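Local structure of Non-structural protein 5 (Modoc virus, 2WA2) at residues Leu17-Lys22 / Asn195-Asp200. The protein probably methylates the viral RNA cap at guanine N7 and the ribose 2'-O, with S-adenosylmethionine as methyl donor. The protein carries 4 engineered substitutions. Numbering follows the deposited sequence.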
ATOM      1  N   LEU A  17     -16.690   6.443  11.353  1.00 16.55           N
ATOM      2  CA  LEU A  17     -17.162   5.361  10.492  1.00 16.37           C
ATOM      3  C   LEU A  17     -16.134   4.197  10.325  1.00 15.36           C
ATOM      4  O   LEU A  17     -16.499   3.017  10.353  1.00 13.11           O
ATOM      5  CB  LEU A  17     -17.547   5.895   9.123  1.00 16.05           C
ATOM      6  CG  LEU A  17     -18.871   6.646   8.967  1.00 18.76           C
ATOM      7  CD1 LEU A  17     -18.916   7.103   7.558  1.00 20.30           C
ATOM      8  CD2 LEU A  17     -20.111   5.750   9.301  1.00 16.20           C
ATOM      9  N   GLY A  18     -14.872   4.538  10.121  1.00 15.07           N
ATOM     10  CA  GLY A  18     -13.856   3.482  10.012  1.00 14.50           C
ATOM     11  C   GLY A  18     -13.674   2.771  11.331  1.00 14.31           C
ATOM     12  O   GLY A  18     -13.425   1.547  11.372  1.00 13.79           O
ATOM     13  N   GLU A  19     -13.822   3.522  12.426  1.00 14.72           N
ATOM     14  CA  GLU A  19     -13.692   2.935  13.744  1.00 17.16           C
ATOM     15  C   GLU A  19     -14.840   1.998  14.044  1.00 14.86           C
ATOM     16  O   GLU A  19     -14.648   1.004  14.741  1.00 14.20           O
ATOM     17  CB  GLU A  19     -13.618   3.999  14.848  1.00 17.46           C
ATOM     18  CG  GLU A  19     -12.218   4.557  15.077  1.00 22.56           C
ATOM     19  CD  GLU A  19     -12.231   5.830  15.931  1.00 23.14           C
ATOM     20  OE1 GLU A  19     -13.158   6.000  16.780  1.00 31.97           O
ATOM     21  OE2 GLU A  19     -11.319   6.667  15.730  1.00 29.89           O
ATOM     22  N   ILE A  20     -16.042   2.371  13.599  1.00 13.45           N
ATOM     23  CA  ILE A  20     -17.212   1.481  13.696  1.00 12.31           C
ATOM     24  C   ILE A  20     -16.960   0.178  12.930  1.00 11.85           C
ATOM     25  O   ILE A  20     -17.130  -0.928  13.483  1.00 11.18           O
ATOM     26  CB  ILE A  20     -18.500   2.165  13.192  1.00 11.80           C
ATOM     27  CG1 ILE A  20     -18.891   3.316  14.131  1.00 12.53           C
ATOM     28  CG2 ILE A  20     -19.650   1.126  13.058  1.00 11.85           C
ATOM     29  CD1 ILE A  20     -20.027   4.238  13.514  1.00 12.72           C
ATOM     30  N   TRP A  21     -16.498   0.318  11.677  1.00 10.72           N
ATOM     31  CA  TRP A  21     -16.126  -0.824  10.840  1.00  9.48           C
ATOM     32  C   TRP A  21     -15.129  -1.706  11.579  1.00 10.30           C
ATOM     33  O   TRP A  21     -15.335  -2.926  11.667  1.00  8.72           O
ATOM     34  CB  TRP A  21     -15.569  -0.381   9.471  1.00 10.39           C
ATOM     35  CG  TRP A  21     -14.864  -1.527   8.744  1.00  9.73           C
ATOM     36  CD1 TRP A  21     -15.446  -2.481   7.977  1.00 10.77           C
ATOM     37  CD2 TRP A  21     -13.448  -1.814   8.758  1.00 11.00           C
ATOM     38  NE1 TRP A  21     -14.467  -3.363   7.499  1.00 10.95           N
ATOM     39  CE2 TRP A  21     -13.249  -2.985   7.986  1.00 10.68           C
ATOM     40  CE3 TRP A  21     -12.328  -1.208   9.371  1.00 10.60           C
ATOM     41  CZ2 TRP A  21     -11.970  -3.551   7.786  1.00 12.12           C
ATOM     42  CZ3 TRP A  21     -11.059  -1.787   9.185  1.00 10.76           C
ATOM     43  CH2 TRP A  21     -10.895  -2.941   8.388  1.00 11.69           C
ATOM     44  N   LYS A  22     -14.098  -1.098  12.170  1.00  9.99           N
ATOM     45  CA  LYS A  22     -13.074  -1.899  12.859  1.00 11.29           C
ATOM     46  C   LYS A  22     -13.643  -2.705  14.049  1.00 11.70           C
ATOM     47  O   LYS A  22     -13.310  -3.883  14.246  1.00 11.13           O
ATOM     48  CB  LYS A  22     -11.944  -1.011  13.349  1.00 10.77           C
ATOM     49  CG  LYS A  22     -10.739  -1.787  13.884  1.00 10.90           C
ATOM     50  CD  LYS A  22      -9.933  -2.345  12.714  1.00 15.64           C
ATOM     51  CE  LYS A  22      -8.724  -3.023  13.171  1.00 16.90           C
ATOM     52  NZ  LYS A  22      -7.954  -3.575  12.009  1.00 12.98           N
ATOM     53  N   ASN A 195      -4.334   2.094   7.541  1.00  9.52           N
ATOM     54  CA  ASN A 195      -5.486   2.693   8.209  1.00 10.14           C
ATOM     55  C   ASN A 195      -5.604   4.118   7.710  1.00 10.55           C
ATOM     56  O   ASN A 195      -4.917   5.010   8.249  1.00 11.42           O
ATOM     57  CB  ASN A 195      -5.275   2.701   9.735  1.00  9.28           C
ATOM     58  CG  ASN A 195      -6.357   3.473  10.502  1.00 11.62           C
ATOM     59  OD1 ASN A 195      -7.153   4.221   9.921  1.00 14.06           O
ATOM     60  ND2 ASN A 195      -6.391   3.288  11.824  1.00 12.57           N
ATOM     61  N   PRO A 196      -6.445   4.341   6.682  1.00 10.07           N
ATOM     62  CA  PRO A 196      -6.604   5.666   6.101  1.00 10.48           C
ATOM     63  C   PRO A 196      -7.697   6.519   6.751  1.00 11.55           C
ATOM     64  O   PRO A 196      -7.827   7.669   6.365  1.00 11.00           O
ATOM     65  CB  PRO A 196      -7.019   5.345   4.659  1.00 10.00           C
ATOM     66  CG  PRO A 196      -7.865   4.129   4.806  1.00 10.24           C
ATOM     67  CD  PRO A 196      -7.228   3.326   5.939  1.00  9.80           C
ATOM     68  N   TYR A 197      -8.464   5.969   7.701  1.00 11.44           N
ATOM     69  CA  TYR A 197      -9.583   6.734   8.304  1.00 13.46           C
ATOM     70  C   TYR A 197      -9.243   7.459   9.598  1.00 14.43           C
ATOM     71  O   TYR A 197      -9.998   8.310  10.055  1.00 16.02           O
ATOM     72  CB  TYR A 197     -10.814   5.852   8.515  1.00 13.33           C
ATOM     73  CG  TYR A 197     -10.516   4.603   9.296  1.00 12.12           C
ATOM     74  CD1 TYR A 197     -10.523   4.602  10.689  1.00 14.93           C
ATOM     75  CD2 TYR A 197     -10.252   3.419   8.635  1.00 13.40           C
ATOM     76  CE1 TYR A 197     -10.248   3.452  11.399  1.00 14.34           C
ATOM     77  CE2 TYR A 197      -9.988   2.264   9.323  1.00 10.66           C
ATOM     78  CZ  TYR A 197      -9.971   2.290  10.692  1.00 13.30           C
ATOM     79  OH  TYR A 197      -9.676   1.132  11.360  1.00 11.56           O
ATOM     80  N   SER A 198      -8.103   7.140  10.179  1.00 15.25           N
ATOM     81  CA  SER A 198      -7.649   7.806  11.380  1.00 16.95           C
ATOM     82  C   SER A 198      -7.437   9.305  11.075  1.00 16.96           C
ATOM     83  O   SER A 198      -6.900   9.662  10.012  1.00 15.51           O
ATOM     84  CB  SER A 198      -6.361   7.127  11.851  1.00 17.62           C
ATOM     85  OG  SER A 198      -5.544   8.003  12.589  1.00 23.11           O
ATOM     86  N   CYS A 199      -7.869  10.177  11.986  1.00 18.63           N
ATOM     87  CA  CYS A 199      -7.732  11.603  11.742  1.00 18.91           C
ATOM     88  C   CYS A 199      -6.290  12.037  11.485  1.00 17.92           C
ATOM     89  O   CYS A 199      -6.061  12.791  10.547  1.00 17.49           O
ATOM     90  CB  CYS A 199      -8.367  12.464  12.838  1.00 20.05           C
ATOM     91  SG  CYS A 199      -8.241  14.242  12.367  1.00 25.20           S
ATOM     92  N   ASP A 200      -5.326  11.579  12.298  1.00 16.64           N
ATOM     93  CA  ASP A 200      -3.921  11.951  12.069  1.00 17.13           C
ATOM     94  C   ASP A 200      -3.408  11.515  10.697  1.00 15.54           C
ATOM     95  O   ASP A 200      -2.646  12.240  10.032  1.00 15.05           O
ATOM     96  CB  ASP A 200      -2.967  11.460  13.179  1.00 18.44           C
ATOM     97  CG  ASP A 200      -3.104   9.984  13.488  1.00 22.64           C
ATOM     98  OD1 ASP A 200      -3.772   9.233  12.730  1.00 26.69           O
ATOM     99  OD2 ASP A 200      -2.511   9.555  14.517  1.00 28.09           O
TER
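Helix 14-27 packs by a CH-pi contact, Gly-18 on Tyr-197, against the loop that links strand 188-193 to helix 199-212 of the Rossmann-like methyltransferase fold. Gly-18 CA sits 3.6 Å from the centroid of the Tyr-197 ring, only 14° off the ring normal. Its backbone carbon follows the ring outward, with Gly-18 C 3.5 Å from Tyr-197 CE1. The lack of a side chain at Gly-18 lets the helix backbone lie directly on the ring.

The opposite face of the ring is covered from within its own loop. Asn-195 OD1 lies 3.2 Å above the ring plane, over the centre. The same oxygen takes a hydrogen bond from Ser-198 N at 3.1 Å, forming an Asx motif, and a weak one from Tyr-197 N. Tyr-197 CG stands between its backbone N and carbonyl carbon (chi1 53°), which places the ring between Asn-195 and the helix.

The phenol end reaches the next turn of helix 14-27. Tyr-197 OH meets the indole of Trp-21 at its edge, near the indole plane, 3.9 Å from CZ3. Lys-22 crosses the tyrosine side chain at about a right angle, with CB 3.7 Å from Tyr-197 OH. The lysine chain bends at chi2 (76°), and its CD also touches this hydroxyl. Lys-22 NZ donates a hydrogen bond to Asn-160 O and forms a salt bridge with Glu-166 OE1. His-227 meets both aromatic rings, edge-to-face in the case of Trp-21.

No hydrogen bond joins the two segments. Their attachment rests on the buried tyrosine, whose ring is confined on both faces, while the aliphatic part of Lys-22 packs on the tyrosine hydroxyl and its ammonium is paired outside the contact.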